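Local coordinates for protein bottromycin amidohydrolase (Streptomyces purpureus, PDB 6I5S) that probably hydrolyses a thiazoline-containing bottromycin precursor as a two-zinc amidohydrolase, acting as gatekeeper of the biosynthetic pathway, at residues A[54-59]-A[78-83]; A[82-87]-A[404-409]; A[113-118]-A[387-392]; A[145-150]-A[186-191]. All blocks are in the same frame, centred on the assembly; numbering follows the deposited sequence.

In the fold
The four contacts run from the outer beta region to the zinc site. Interactions 1 and 2 share Tyr82 and Asp83 and touch, with centres 11 Å apart. Interaction 1 ties the start of strand 57-62 to the loop before strand 84-95; interaction 2 pairs 84-95 with 402-405 within the mixed sheet. Interaction 3 lies about 25 Å from interaction 2, centre to centre, on strand 111-116, the neighbour of 84-95. The centre of interaction 4 is about 21 Å from that of interaction 3, and the two touch where Trp118 meets Val146. In sequence, interaction 1 comes first, and interactions 3 and 4 both fall between residues 87 and 404. The chain therefore leaves the beta region, builds the metal-binding domain and returns.

Interaction 1: residues A[54-59]-A[78-83]; sequences APPRDL and RPAPYD
Pro56 and Tyr82 bury most of the surface here, and Ala80 adds a smaller share. The pyrrolidine of Pro56 and the side chain of Tyr82 cross at about a right angle. Pro56 CD lies 3.7 Å from Tyr82 CE1, and Pro56 CB sits beside CD1 of the same ring. Pro56 also meets Ala80 through CG, which is 3.2 Å from the Ala80 carbonyl O and 4.2 Å from Ala80 CB. Tyr82 has CG anti to its carbonyl carbon (chi1 -65°), and from there the ring extends to the chain just before Pro56. Its hydroxyl donates to the Ala54 carbonyl, Tyr82 OH to Ala54 O 2.7 Å. The donor stands 45° out of the carbonyl plane, while the acceptor lies at the ring edge. Residues 78-83 are loop, and 54-59 runs into strand 57-62; the contact joins the lead-ins to strands 57-62 and 84-95 at the surface of the outer beta region. Pro56 also has a backbone bond to Thr72, and the Tyr82 ring meets that of Tyr85. The chemistry is mainly apolar contact between proline, alanine and ring carbons. One phenolic hydrogen bond fixes the far end of the tyrosine and gives the Ala54 carbonyl a donor.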
loop_
_atom_site.group_PDB
_atom_site.type_symbol
_atom_site.label_atom_id
_atom_site.label_comp_id
_atom_site.label_asym_id
_atom_site.label_seq_id
_atom_site.Cartn_x
_atom_site.Cartn_y
_atom_site.Cartn_z
ATOM N N ALA A 54 1.430 -3.163 25.540
ATOM C CA ALA A 54 1.955 -2.503 26.725
ATOM C C ALA A 54 0.855 -2.374 27.783
ATOM O O ALA A 54 -0.331 -2.496 27.478
ATOM C CB ALA A 54 2.507 -1.125 26.367
ATOM N N PRO A 55 1.222 -2.113 29.030
ATOM C CA PRO A 55 0.206 -1.913 30.050
ATOM C C PRO A 55 -0.666 -0.724 29.702
ATOM O O PRO A 55 -0.281 0.122 28.882
ATOM C CB PRO A 55 1.017 -1.682 31.338
ATOM C CG PRO A 55 2.385 -1.356 30.916
ATOM C CD PRO A 55 2.573 -2.109 29.620
ATOM N N PRO A 56 -1.855 -0.629 30.291
ATOM C CA PRO A 56 -2.785 0.429 29.893
ATOM C C PRO A 56 -2.235 1.795 30.265
ATOM O O PRO A 56 -1.857 2.037 31.412
ATOM C CB PRO A 56 -4.058 0.097 30.693
ATOM C CG PRO A 56 -3.616 -0.739 31.783
ATOM C CD PRO A 56 -2.433 -1.508 31.312
ATOM N N ARG A 57 -2.226 2.701 29.303
ATOM C CA ARG A 57 -1.745 4.038 29.575
ATOM C C ARG A 57 -2.646 5.046 28.888
ATOM O O ARG A 57 -3.257 4.766 27.854
ATOM C CB ARG A 57 -0.311 4.197 29.099
ATOM C CG ARG A 57 0.683 3.302 29.828
ATOM C CD ARG A 57 2.111 3.684 29.458
ATOM N NE ARG A 57 3.108 2.936 30.215
ATOM C CZ ARG A 57 4.079 2.206 29.671
ATOM N NH1 ARG A 57 4.219 2.134 28.345
ATOM N NH2 ARG A 57 4.926 1.558 30.459
ATOM N N ASP A 58 -2.755 6.206 29.496
ATOM C CA ASP A 58 -3.536 7.276 28.901
ATOM C C ASP A 58 -2.677 8.012 27.895
ATOM O O ASP A 58 -1.578 8.486 28.218
ATOM C CB ASP A 58 -4.038 8.234 29.983
ATOM C CG ASP A 58 -4.932 7.573 31.026
ATOM O OD1 ASP A 58 -5.582 6.532 30.779
ATOM O OD2 ASP A 58 -5.023 8.146 32.131
ATOM N N LEU A 59 -3.189 8.120 26.680
ATOM C CA LEU A 59 -2.467 8.671 25.548
ATOM C C LEU A 59 -2.835 10.142 25.365
ATOM O O LEU A 59 -4.009 10.464 25.163
ATOM C CB LEU A 59 -2.837 7.875 24.295
ATOM C CG LEU A 59 -2.403 8.504 22.970
ATOM C CD1 LEU A 59 -0.870 8.623 22.904
ATOM C CD2 LEU A 59 -2.924 7.697 21.805
ATOM N N ARG A 78 -6.566 -3.060 41.774
ATOM C CA ARG A 78 -7.387 -3.321 40.594
ATOM C C ARG A 78 -6.715 -2.861 39.303
ATOM O O ARG A 78 -6.833 -1.697 38.932
ATOM C CB ARG A 78 -8.749 -2.633 40.738
ATOM N N PRO A 79 -6.036 -3.786 38.618
ATOM C CA PRO A 79 -5.390 -3.479 37.350
ATOM C C PRO A 79 -6.384 -2.922 36.333
ATOM O O PRO A 79 -7.403 -3.551 36.038
ATOM C CB PRO A 79 -4.736 -4.739 36.788
ATOM N N ALA A 80 -6.065 -1.762 35.756
ATOM C CA ALA A 80 -7.033 -1.081 34.897
ATOM C C ALA A 80 -7.256 -1.851 33.599
ATOM O O ALA A 80 -6.282 -2.184 32.914
ATOM C CB ALA A 80 -6.564 0.328 34.568
ATOM N N PRO A 81 -8.505 -2.115 33.199
ATOM C CA PRO A 81 -8.727 -2.771 31.903
ATOM C C PRO A 81 -8.393 -1.850 30.740
ATOM O O PRO A 81 -8.294 -0.630 30.888
ATOM C CB PRO A 81 -10.214 -3.112 31.905
ATOM C CG PRO A 81 -10.837 -2.174 32.899
ATOM C CD PRO A 81 -9.776 -1.882 33.933
ATOM N N TYR A 82 -8.216 -2.455 29.563
ATOM C CA TYR A 82 -7.985 -1.675 28.356
ATOM C C TYR A 82 -9.324 -1.169 27.829
ATOM O O TYR A 82 -10.276 -1.942 27.690
ATOM C CB TYR A 82 -7.303 -2.510 27.276
ATOM C CG TYR A 82 -5.911 -2.994 27.589
ATOM C CD1 TYR A 82 -4.836 -2.107 27.652
ATOM C CD2 TYR A 82 -5.657 -4.350 27.775
ATOM C CE1 TYR A 82 -3.554 -2.551 27.918
ATOM C CE2 TYR A 82 -4.359 -4.815 28.044
ATOM C CZ TYR A 82 -3.312 -3.912 28.113
ATOM O OH TYR A 82 -2.018 -4.367 28.382
ATOM N N ASP A 83 -9.401 0.133 27.545
ATOM C CA ASP A 83 -10.533 0.648 26.785
ATOM C C ASP A 83 -10.275 0.567 25.291
ATOM O O ASP A 83 -11.209 0.545 24.487
ATOM C CB ASP A 83 -10.801 2.112 27.137
ATOM C CG ASP A 83 -11.382 2.282 28.534
ATOM O OD1 ASP A 83 -11.694 1.272 29.190
ATOM O OD2 ASP A 83 -11.482 3.443 28.967
#

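Interaction 2: residues A[82-87]-A[404-409]; sequences YDWYVT and FYRRHP
Trp84 and Arg406 both place CG anti to the carbonyl carbon, and Arg406 then bends at chi2 (-64°), which folds its guanidinium back over the indole. This happens at an antiparallel pairing of strands 84-95 and 402-405 in the mixed sheet. Tyr85 and Tyr405 form a hydrogen-bonded pair, with Tyr85 N to Tyr405 O at 2.7 Å and Tyr405 N to Tyr85 O at 2.8 Å. The Arg406 guanidinium lies flat on Trp84, planes 9° apart, as a cation-pi stack with Arg406 CZ 3.6 Å from the centroid of the Trp84 six-membered ring. Arg406 NH1 also donates to Asp83 O at 3.1 Å. On the opposite face of the Trp84 indole Phe404 presents its edge, a T-shaped pair with the Trp84 and Phe404 planes at 89°. Val86 CG2 in turn sits over one face of Phe404. An alanine in place of Trp84 would probably leave the Arg406 guanidinium without its stacking surface and open a gap beside the Phe404 edge. Tyr85 and Tyr405 point to the other side of the sheet. There His408, whose ND1 is bonded to Asp410 N, turns its ring edge to Tyr85. His408 CB lies 4.1 Å from the Tyr85 ring centroid, almost on the ring normal.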
loop_
_atom_site.group_PDB
_atom_site.type_symbol
_atom_site.label_atom_id
_atom_site.label_comp_id
_atom_site.label_asym_id
_atom_site.label_seq_id
_atom_site.Cartn_x
_atom_site.Cartn_y
_atom_site.Cartn_z
ATOM N N TYR A 82 -8.216 -2.455 29.563
ATOM C CA TYR A 82 -7.985 -1.675 28.356
ATOM C C TYR A 82 -9.324 -1.169 27.829
ATOM O O TYR A 82 -10.276 -1.942 27.690
ATOM C CB TYR A 82 -7.303 -2.510 27.276
ATOM C CG TYR A 82 -5.911 -2.994 27.589
ATOM C CD1 TYR A 82 -4.836 -2.107 27.652
ATOM C CD2 TYR A 82 -5.657 -4.350 27.775
ATOM C CE1 TYR A 82 -3.554 -2.551 27.918
ATOM C CE2 TYR A 82 -4.359 -4.815 28.044
ATOM C CZ TYR A 82 -3.312 -3.912 28.113
ATOM O OH TYR A 82 -2.018 -4.367 28.382
ATOM N N ASP A 83 -9.401 0.133 27.545
ATOM C CA ASP A 83 -10.533 0.648 26.785
ATOM C C ASP A 83 -10.275 0.567 25.291
ATOM O O ASP A 83 -11.209 0.545 24.487
ATOM C CB ASP A 83 -10.801 2.112 27.137
ATOM C CG ASP A 83 -11.382 2.282 28.534
ATOM O OD1 ASP A 83 -11.694 1.272 29.190
ATOM O OD2 ASP A 83 -11.482 3.443 28.967
ATOM N N TRP A 84 -9.013 0.587 24.915
ATOM C CA TRP A 84 -8.634 0.615 23.520
ATOM C C TRP A 84 -7.377 -0.209 23.336
ATOM O O TRP A 84 -6.514 -0.257 24.225
ATOM C CB TRP A 84 -8.310 2.015 23.034
ATOM C CG TRP A 84 -9.353 3.054 23.055
ATOM C CD1 TRP A 84 -9.441 4.087 23.928
ATOM C CD2 TRP A 84 -10.407 3.237 22.107
ATOM N NE1 TRP A 84 -10.496 4.893 23.598
ATOM C CE2 TRP A 84 -11.102 4.393 22.480
ATOM C CE3 TRP A 84 -10.840 2.528 20.991
ATOM C CZ2 TRP A 84 -12.211 4.848 21.786
ATOM C CZ3 TRP A 84 -11.936 3.000 20.302
ATOM C CH2 TRP A 84 -12.594 4.143 20.688
ATOM N N TYR A 85 -7.260 -0.809 22.150
ATOM C CA TYR A 85 -6.009 -1.370 21.657
ATOM C C TYR A 85 -5.600 -0.574 20.424
ATOM O O TYR A 85 -6.448 -0.300 19.566
ATOM C CB TYR A 85 -6.201 -2.838 21.290
ATOM C CG TYR A 85 -6.595 -3.716 22.421
ATOM C CD1 TYR A 85 -5.646 -4.381 23.188
ATOM C CD2 TYR A 85 -7.930 -3.882 22.755
ATOM C CE1 TYR A 85 -6.044 -5.217 24.276
ATOM C CE2 TYR A 85 -8.307 -4.710 23.825
ATOM C CZ TYR A 85 -7.342 -5.371 24.557
ATOM O OH TYR A 85 -7.708 -6.188 25.628
ATOM N N VAL A 86 -4.325 -0.180 20.347
ATOM C CA VAL A 86 -3.880 0.769 19.345
ATOM C C VAL A 86 -2.677 0.219 18.613
ATOM O O VAL A 86 -1.734 -0.282 19.233
ATOM C CB VAL A 86 -3.553 2.125 19.990
ATOM C CG1 VAL A 86 -2.781 2.991 19.076
ATOM C CG2 VAL A 86 -4.874 2.802 20.376
ATOM N N THR A 87 -2.691 0.363 17.295
ATOM C CA THR A 87 -1.526 0.154 16.458
ATOM C C THR A 87 -1.107 1.449 15.770
ATOM O O THR A 87 -1.917 2.367 15.608
ATOM C CB THR A 87 -1.798 -0.909 15.371
ATOM O OG1 THR A 87 -2.743 -0.407 14.414
ATOM C CG2 THR A 87 -2.406 -2.150 15.999
ATOM N N PHE A 404 -7.295 2.338 16.166
ATOM C CA PHE A 404 -7.915 2.029 17.452
ATOM C C PHE A 404 -8.919 0.884 17.310
ATOM O O PHE A 404 -9.707 0.870 16.363
ATOM C CB PHE A 404 -8.674 3.234 17.972
ATOM C CG PHE A 404 -7.813 4.324 18.504
ATOM C CD1 PHE A 404 -7.834 4.619 19.851
ATOM C CD2 PHE A 404 -6.996 5.080 17.675
ATOM C CE1 PHE A 404 -7.068 5.655 20.373
ATOM C CE2 PHE A 404 -6.243 6.101 18.190
ATOM C CZ PHE A 404 -6.263 6.386 19.543
ATOM N N TYR A 405 -8.929 -0.030 18.292
ATOM C CA TYR A 405 -9.816 -1.185 18.351
ATOM C C TYR A 405 -10.336 -1.360 19.769
ATOM O O TYR A 405 -9.574 -1.227 20.739
ATOM C CB TYR A 405 -9.073 -2.452 17.945
ATOM C CG TYR A 405 -8.506 -2.391 16.539
ATOM C CD1 TYR A 405 -9.251 -2.809 15.443
ATOM C CD2 TYR A 405 -7.220 -1.932 16.324
ATOM C CE1 TYR A 405 -8.702 -2.781 14.127
ATOM C CE2 TYR A 405 -6.676 -1.835 15.006
ATOM C CZ TYR A 405 -7.440 -2.271 13.942
ATOM O OH TYR A 405 -6.942 -2.230 12.662
ATOM N N ARG A 406 -11.635 -1.649 19.888
ATOM C CA ARG A 406 -12.196 -1.930 21.196
ATOM C C ARG A 406 -11.797 -3.316 21.678
ATOM O O ARG A 406 -11.676 -3.542 22.884
ATOM C CB ARG A 406 -13.707 -1.817 21.150
ATOM C CG ARG A 406 -14.255 -0.432 21.032
ATOM C CD ARG A 406 -13.911 0.409 22.236
ATOM N NE ARG A 406 -14.629 1.683 22.214
ATOM C CZ ARG A 406 -14.457 2.654 23.109
ATOM N NH1 ARG A 406 -13.561 2.525 24.093
ATOM N NH2 ARG A 406 -15.198 3.758 23.028
ATOM N N ARG A 407 -11.601 -4.253 20.762
ATOM C CA ARG A 407 -11.131 -5.592 21.088
ATOM C C ARG A 407 -9.784 -5.812 20.410
ATOM O O ARG A 407 -9.484 -5.181 19.402
ATOM C CB ARG A 407 -12.123 -6.661 20.630
ATOM C CG ARG A 407 -13.489 -6.596 21.324
ATOM C CD ARG A 407 -14.434 -7.701 20.849
ATOM N NE ARG A 407 -15.703 -7.689 21.584
ATOM C CZ ARG A 407 -16.719 -8.525 21.368
ATOM N NH1 ARG A 407 -16.641 -9.460 20.429
ATOM N NH2 ARG A 407 -17.824 -8.422 22.098
ATOM N N HIS A 408 -8.969 -6.702 20.959
ATOM C CA HIS A 408 -7.649 -6.907 20.397
ATOM C C HIS A 408 -7.799 -7.356 18.941
ATOM O O HIS A 408 -8.626 -8.237 18.654
ATOM C CB HIS A 408 -6.874 -7.937 21.221
ATOM C CG HIS A 408 -5.417 -7.978 20.886
ATOM N ND1 HIS A 408 -4.956 -8.440 19.674
ATOM C CD2 HIS A 408 -4.327 -7.551 21.566
ATOM C CE1 HIS A 408 -3.641 -8.320 19.631
ATOM N NE2 HIS A 408 -3.233 -7.782 20.766
ATOM N N PRO A 409 -7.064 -6.758 17.991
ATOM C CA PRO A 409 -7.315 -7.073 16.576
ATOM C C PRO A 409 -6.837 -8.454 16.155
ATOM O O PRO A 409 -7.259 -8.924 15.095
ATOM C CB PRO A 409 -6.561 -5.961 15.831
ATOM C CG PRO A 409 -5.460 -5.561 16.759
ATOM C CD PRO A 409 -6.055 -5.690 18.144
HETATM O O HOH W 1 -12.581 -1.919 25.051
#

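Interaction 3: residues A[113-118]-A[387-392]; sequences AYRQLW and DVMGWH
Arg115 and Met389 meet through aliphatic atoms, with Arg115 CG 3.9 Å from Met389 CG and equally close to Met389 SD. Strand 111-116 of the mixed sheet here packs against the end of helix 383-388, which closes in a Schellman motif at Gly390. Val388 flanks the arginine, its CG2 lying 4.0 Å from Arg115 NH2. A water links the two segments at this point: it accepts from Arg115 NH2 at 3.0 Å and donates to Val388 O at 2.8 Å. Ala113 CB touches Trp391 CZ3 at 3.7 Å. Met389 bends at chi3 (-62°), which brings CE over one face of the Trp391 ring and also near Ala113 CB. The next shell fixes the arginine. NE donates to Ala93 O, NH1 forms a salt bridge with Glu228 OE2, and NH2 bonds Ser226 OG. The buried charge thus has several partners, about 9 Å from a zinc ion. An alanine at Arg115 would probably leave Glu228 without its mate and open a gap beside Met389. Further out, Gly390 has a positive phi (80°), a geometry in which a CB would press on the carbonyl O of Met389.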
loop_
_atom_site.group_PDB
_atom_site.type_symbol
_atom_site.label_atom_id
_atom_site.label_comp_id
_atom_site.label_asym_id
_atom_site.label_seq_id
_atom_site.Cartn_x
_atom_site.Cartn_y
_atom_site.Cartn_z
ATOM N N ALA A 113 -0.854 6.199 5.407
ATOM C CA ALA A 113 0.226 6.582 4.507
ATOM C C ALA A 113 0.301 5.530 3.389
ATOM O O ALA A 113 -0.226 4.420 3.509
ATOM C CB ALA A 113 1.561 6.668 5.242
ATOM N N TYR A 114 0.856 5.932 2.259
ATOM C CA TYR A 114 1.027 4.989 1.160
ATOM C C TYR A 114 2.250 5.422 0.340
ATOM O O TYR A 114 2.577 6.619 0.272
ATOM C CB TYR A 114 -0.234 4.927 0.285
ATOM C CG TYR A 114 -0.628 6.257 -0.395
ATOM C CD1 TYR A 114 -0.282 6.535 -1.726
ATOM C CD2 TYR A 114 -1.365 7.217 0.294
ATOM C CE1 TYR A 114 -0.614 7.754 -2.324
ATOM C CE2 TYR A 114 -1.739 8.454 -0.303
ATOM C CZ TYR A 114 -1.388 8.697 -1.618
ATOM O OH TYR A 114 -1.726 9.851 -2.193
ATOM N N ARG A 115 2.882 4.433 -0.294
ATOM C CA ARG A 115 3.863 4.673 -1.359
ATOM C C ARG A 115 3.121 4.699 -2.688
ATOM O O ARG A 115 2.479 3.720 -3.106
ATOM C CB ARG A 115 4.978 3.633 -1.372
ATOM C CG ARG A 115 5.779 3.600 -0.101
ATOM C CD ARG A 115 7.109 2.817 -0.269
ATOM N NE ARG A 115 6.897 1.468 -0.855
ATOM C CZ ARG A 115 7.852 0.661 -1.305
ATOM N NH1 ARG A 115 7.560 -0.525 -1.823
ATOM N NH2 ARG A 115 9.156 0.983 -1.234
ATOM N N GLN A 116 3.236 5.819 -3.360
ATOM C CA GLN A 116 2.704 6.025 -4.706
ATOM C C GLN A 116 3.808 5.702 -5.685
ATOM O O GLN A 116 4.707 6.516 -5.905
ATOM C CB GLN A 116 2.231 7.456 -4.898
ATOM C CG GLN A 116 1.756 7.754 -6.314
ATOM C CD GLN A 116 0.477 7.017 -6.664
ATOM O OE1 GLN A 116 -0.328 6.692 -5.794
ATOM N NE2 GLN A 116 0.289 6.748 -7.935
ATOM N N LEU A 117 3.737 4.516 -6.271
ATOM C CA LEU A 117 4.843 4.013 -7.081
ATOM C C LEU A 117 4.716 4.385 -8.552
ATOM O O LEU A 117 5.447 3.847 -9.393
ATOM C CB LEU A 117 4.972 2.487 -6.867
ATOM C CG LEU A 117 6.267 2.213 -6.100
ATOM C CD1 LEU A 117 6.364 2.930 -4.791
ATOM C CD2 LEU A 117 6.422 0.733 -5.883
ATOM N N TRP A 118 3.850 5.329 -8.876
ATOM C CA TRP A 118 3.842 6.013 -10.148
ATOM C C TRP A 118 3.459 7.448 -9.815
ATOM O O TRP A 118 2.347 7.861 -10.043
ATOM C CB TRP A 118 2.855 5.386 -11.136
ATOM C CG TRP A 118 3.234 5.582 -12.520
ATOM C CD1 TRP A 118 3.392 6.768 -13.172
ATOM C CD2 TRP A 118 3.507 4.549 -13.467
ATOM N NE1 TRP A 118 3.758 6.536 -14.482
ATOM C CE2 TRP A 118 3.828 5.180 -14.686
ATOM C CE3 TRP A 118 3.512 3.145 -13.402
ATOM C CZ2 TRP A 118 4.148 4.456 -15.837
ATOM C CZ3 TRP A 118 3.838 2.428 -14.543
ATOM C CH2 TRP A 118 4.150 3.087 -15.746
ATOM N N ASP A 387 10.238 2.576 7.912
ATOM C CA ASP A 387 11.691 2.512 7.650
ATOM C C ASP A 387 12.025 2.569 6.158
ATOM O O ASP A 387 12.962 3.296 5.757
ATOM C CB ASP A 387 12.309 1.243 8.270
ATOM C CG ASP A 387 12.558 1.386 9.753
ATOM O OD1 ASP A 387 12.343 2.489 10.303
ATOM O OD2 ASP A 387 12.981 0.397 10.370
ATOM N N VAL A 388 11.282 1.846 5.333
ATOM C CA VAL A 388 11.596 1.841 3.895
ATOM C C VAL A 388 11.351 3.216 3.279
ATOM O O VAL A 388 11.999 3.594 2.282
ATOM C CB VAL A 388 10.794 0.744 3.150
ATOM C CG1 VAL A 388 9.341 1.152 2.856
ATOM C CG2 VAL A 388 11.542 0.381 1.860
ATOM N N MET A 389 10.416 3.977 3.839
ATOM C CA MET A 389 10.152 5.350 3.386
ATOM C C MET A 389 11.102 6.376 3.955
ATOM O O MET A 389 11.047 7.566 3.560
ATOM C CB MET A 389 8.727 5.733 3.761
ATOM C CG MET A 389 7.658 4.983 2.972
ATOM S SD MET A 389 5.952 5.568 3.241
ATOM C CE MET A 389 5.735 5.238 4.996
ATOM N N GLY A 390 11.967 5.985 4.882
ATOM C CA GLY A 390 12.910 6.934 5.411
ATOM C C GLY A 390 12.308 7.840 6.451
ATOM O O GLY A 390 12.888 8.892 6.755
ATOM N N TRP A 391 11.150 7.475 6.984
ATOM C CA TRP A 391 10.468 8.245 8.028
ATOM C C TRP A 391 10.922 7.678 9.360
ATOM O O TRP A 391 10.420 6.645 9.805
ATOM C CB TRP A 391 8.949 8.138 7.917
ATOM C CG TRP A 391 8.367 8.664 6.636
ATOM C CD1 TRP A 391 9.044 9.245 5.612
ATOM C CD2 TRP A 391 6.978 8.695 6.271
ATOM N NE1 TRP A 391 8.154 9.631 4.630
ATOM C CE2 TRP A 391 6.890 9.301 5.005
ATOM C CE3 TRP A 391 5.821 8.296 6.897
ATOM C CZ2 TRP A 391 5.672 9.501 4.350
ATOM C CZ3 TRP A 391 4.589 8.471 6.244
ATOM C CH2 TRP A 391 4.531 9.027 4.983
ATOM N N HIS A 392 11.849 8.360 10.020
ATOM C CA HIS A 392 12.531 7.777 11.170
ATOM C C HIS A 392 12.065 8.362 12.506
ATOM O O HIS A 392 12.822 8.377 13.477
ATOM C CB HIS A 392 14.039 7.901 10.981
ATOM C CG HIS A 392 14.571 6.999 9.902
ATOM N ND1 HIS A 392 15.602 7.363 9.060
ATOM C CD2 HIS A 392 14.196 5.749 9.520
ATOM C CE1 HIS A 392 15.843 6.376 8.213
ATOM N NE2 HIS A 392 15.000 5.387 8.467
HETATM O O HOH W 2 10.453 3.406 -0.042
#

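Interaction 4: residues A[145-150]-A[186-191]; sequences GVVDGP and DDVERP
Asp186 opens the second segment beside Asp148, its backbone N 3.7 Å from Asp148 OD1. Its CB points away from 145-150, and its OD2 is hydrogen-bonded to ND1 of His210, a zinc ligand. Asp187 follows and makes the main link. Its N donates to Asp148 OD1 at 2.8 Å, on the syn lone pair of that oxygen. Asp148 has CG anti to its backbone N (chi1 -152°), which swings the carboxylate toward this N-H. The same OD1 also takes a weak bond from Gly149 N. The Asp187 carbonyl O lies 3.2 Å from Gly149 CA, a CH...O contact; a CB on Gly149 would clash with that oxygen. Val188 CG2 packs 3.6 Å from Val147 O. Glu189, the N-cap residue of helix 190-203, crosses Pro150 at about a right angle. The contact thus sets strand 147-148, paired in parallel with 159-160, against the loop into that helix, just after the carboxylated lysine at position 183 that binds both zinc ions. Asp148 OD2 and Asp187 OD2 are like charges 4.3 Å apart. A water donates to both oxygens, Asp148 also bonds Ser152, and Asp187 forms a salt bridge with Arg239. The water and Arg239 probably ease the repulsion between the two carboxylates.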
loop_
_atom_site.group_PDB
_atom_site.type_symbol
_atom_site.label_atom_id
_atom_site.label_comp_id
_atom_site.label_asym_id
_atom_site.label_seq_id
_atom_site.Cartn_x
_atom_site.Cartn_y
_atom_site.Cartn_z
ATOM N N GLY A 145 7.534 9.717 -11.086
ATOM C CA GLY A 145 7.119 8.935 -12.224
ATOM C C GLY A 145 7.789 7.567 -12.147
ATOM O O GLY A 145 8.100 7.059 -11.065
ATOM N N VAL A 146 8.077 7.008 -13.304
ATOM C CA VAL A 146 8.754 5.712 -13.398
ATOM C C VAL A 146 9.779 5.842 -14.520
ATOM O O VAL A 146 9.497 6.428 -15.574
ATOM C CB VAL A 146 7.810 4.518 -13.674
ATOM C CG1 VAL A 146 6.803 4.336 -12.538
ATOM C CG2 VAL A 146 7.142 4.653 -14.994
ATOM N N VAL A 147 10.963 5.275 -14.314
ATOM C CA VAL A 147 12.060 5.319 -15.261
ATOM C C VAL A 147 12.134 3.951 -15.938
ATOM O O VAL A 147 12.029 2.930 -15.255
ATOM C CB VAL A 147 13.388 5.630 -14.551
ATOM C CG1 VAL A 147 14.498 5.393 -15.389
ATOM C CG2 VAL A 147 13.296 7.157 -14.069
ATOM N N ASP A 148 12.257 3.952 -17.252
ATOM C CA ASP A 148 12.360 2.722 -18.011
ATOM C C ASP A 148 13.317 2.937 -19.168
ATOM O O ASP A 148 13.659 4.071 -19.508
ATOM C CB ASP A 148 11.008 2.263 -18.556
ATOM C CG ASP A 148 10.913 0.727 -18.746
ATOM O OD1 ASP A 148 11.912 0.007 -18.515
ATOM O OD2 ASP A 148 9.816 0.234 -19.156
ATOM N N GLY A 149 13.766 1.823 -19.772
ATOM C CA GLY A 149 14.710 1.902 -20.878
ATOM C C GLY A 149 13.998 1.973 -22.211
ATOM O O GLY A 149 12.771 1.889 -22.315
ATOM N N PRO A 150 14.757 2.142 -23.281
ATOM C CA PRO A 150 14.149 1.976 -24.595
ATOM C C PRO A 150 13.642 0.543 -24.705
ATOM O O PRO A 150 14.100 -0.374 -24.017
ATOM C CB PRO A 150 15.290 2.298 -25.579
ATOM C CG PRO A 150 16.522 2.342 -24.789
ATOM C CD PRO A 150 16.213 2.372 -23.331
ATOM N N ASP A 186 11.264 -2.578 -15.993
ATOM C CA ASP A 186 11.965 -3.809 -16.359
ATOM C C ASP A 186 13.007 -3.634 -17.434
ATOM O O ASP A 186 13.917 -4.468 -17.530
ATOM C CB ASP A 186 10.981 -4.854 -16.852
ATOM C CG ASP A 186 9.873 -5.126 -15.812
ATOM O OD1 ASP A 186 9.995 -6.074 -15.011
ATOM O OD2 ASP A 186 8.927 -4.370 -15.808
ATOM N N ASP A 187 12.872 -2.630 -18.285
ATOM C CA ASP A 187 13.729 -2.538 -19.469
ATOM C C ASP A 187 14.832 -1.507 -19.310
ATOM O O ASP A 187 15.514 -1.180 -20.295
ATOM C CB ASP A 187 12.868 -2.243 -20.711
ATOM C CG ASP A 187 12.096 -3.460 -21.172
ATOM O OD1 ASP A 187 12.726 -4.410 -21.644
ATOM O OD2 ASP A 187 10.863 -3.515 -21.012
ATOM N N VAL A 188 15.083 -1.030 -18.089
ATOM C CA VAL A 188 16.264 -0.192 -17.881
ATOM C C VAL A 188 17.505 -1.002 -18.208
ATOM O O VAL A 188 17.695 -2.108 -17.698
ATOM C CB VAL A 188 16.321 0.339 -16.442
ATOM C CG1 VAL A 188 17.615 1.198 -16.265
ATOM C CG2 VAL A 188 15.119 1.224 -16.173
ATOM N N GLU A 189 18.378 -0.429 -19.036
ATOM C CA GLU A 189 19.582 -1.141 -19.441
ATOM C C GLU A 189 20.573 -1.215 -18.277
ATOM O O GLU A 189 20.622 -0.333 -17.419
ATOM C CB GLU A 189 20.222 -0.439 -20.645
ATOM C CG GLU A 189 19.411 -0.536 -21.921
ATOM C CD GLU A 189 19.663 0.599 -22.934
ATOM O OE1 GLU A 189 19.638 1.814 -22.567
ATOM O OE2 GLU A 189 19.867 0.264 -24.117
ATOM N N ARG A 190 21.447 -2.240 -18.305
ATOM C CA ARG A 190 22.330 -2.455 -17.163
ATOM C C ARG A 190 23.265 -1.275 -16.895
ATOM O O ARG A 190 23.380 -0.866 -15.728
ATOM C CB ARG A 190 23.159 -3.739 -17.368
ATOM C CG ARG A 190 23.956 -4.134 -16.117
ATOM C CD ARG A 190 25.191 -5.007 -16.414
ATOM N NE ARG A 190 26.142 -4.265 -17.254
ATOM C CZ ARG A 190 26.350 -4.497 -18.551
ATOM N NH1 ARG A 190 25.696 -5.479 -19.178
ATOM N NH2 ARG A 190 27.222 -3.740 -19.223
ATOM N N PRO A 191 23.982 -0.725 -17.877
ATOM C CA PRO A 191 24.878 0.424 -17.591
ATOM C C PRO A 191 24.128 1.651 -17.069
ATOM O O PRO A 191 24.651 2.450 -16.260
ATOM C CB PRO A 191 25.538 0.691 -18.952
ATOM C CG PRO A 191 25.151 -0.325 -19.846
ATOM C CD PRO A 191 24.024 -1.134 -19.297
HETATM O O HOH W 3 8.885 -2.215 -19.719
#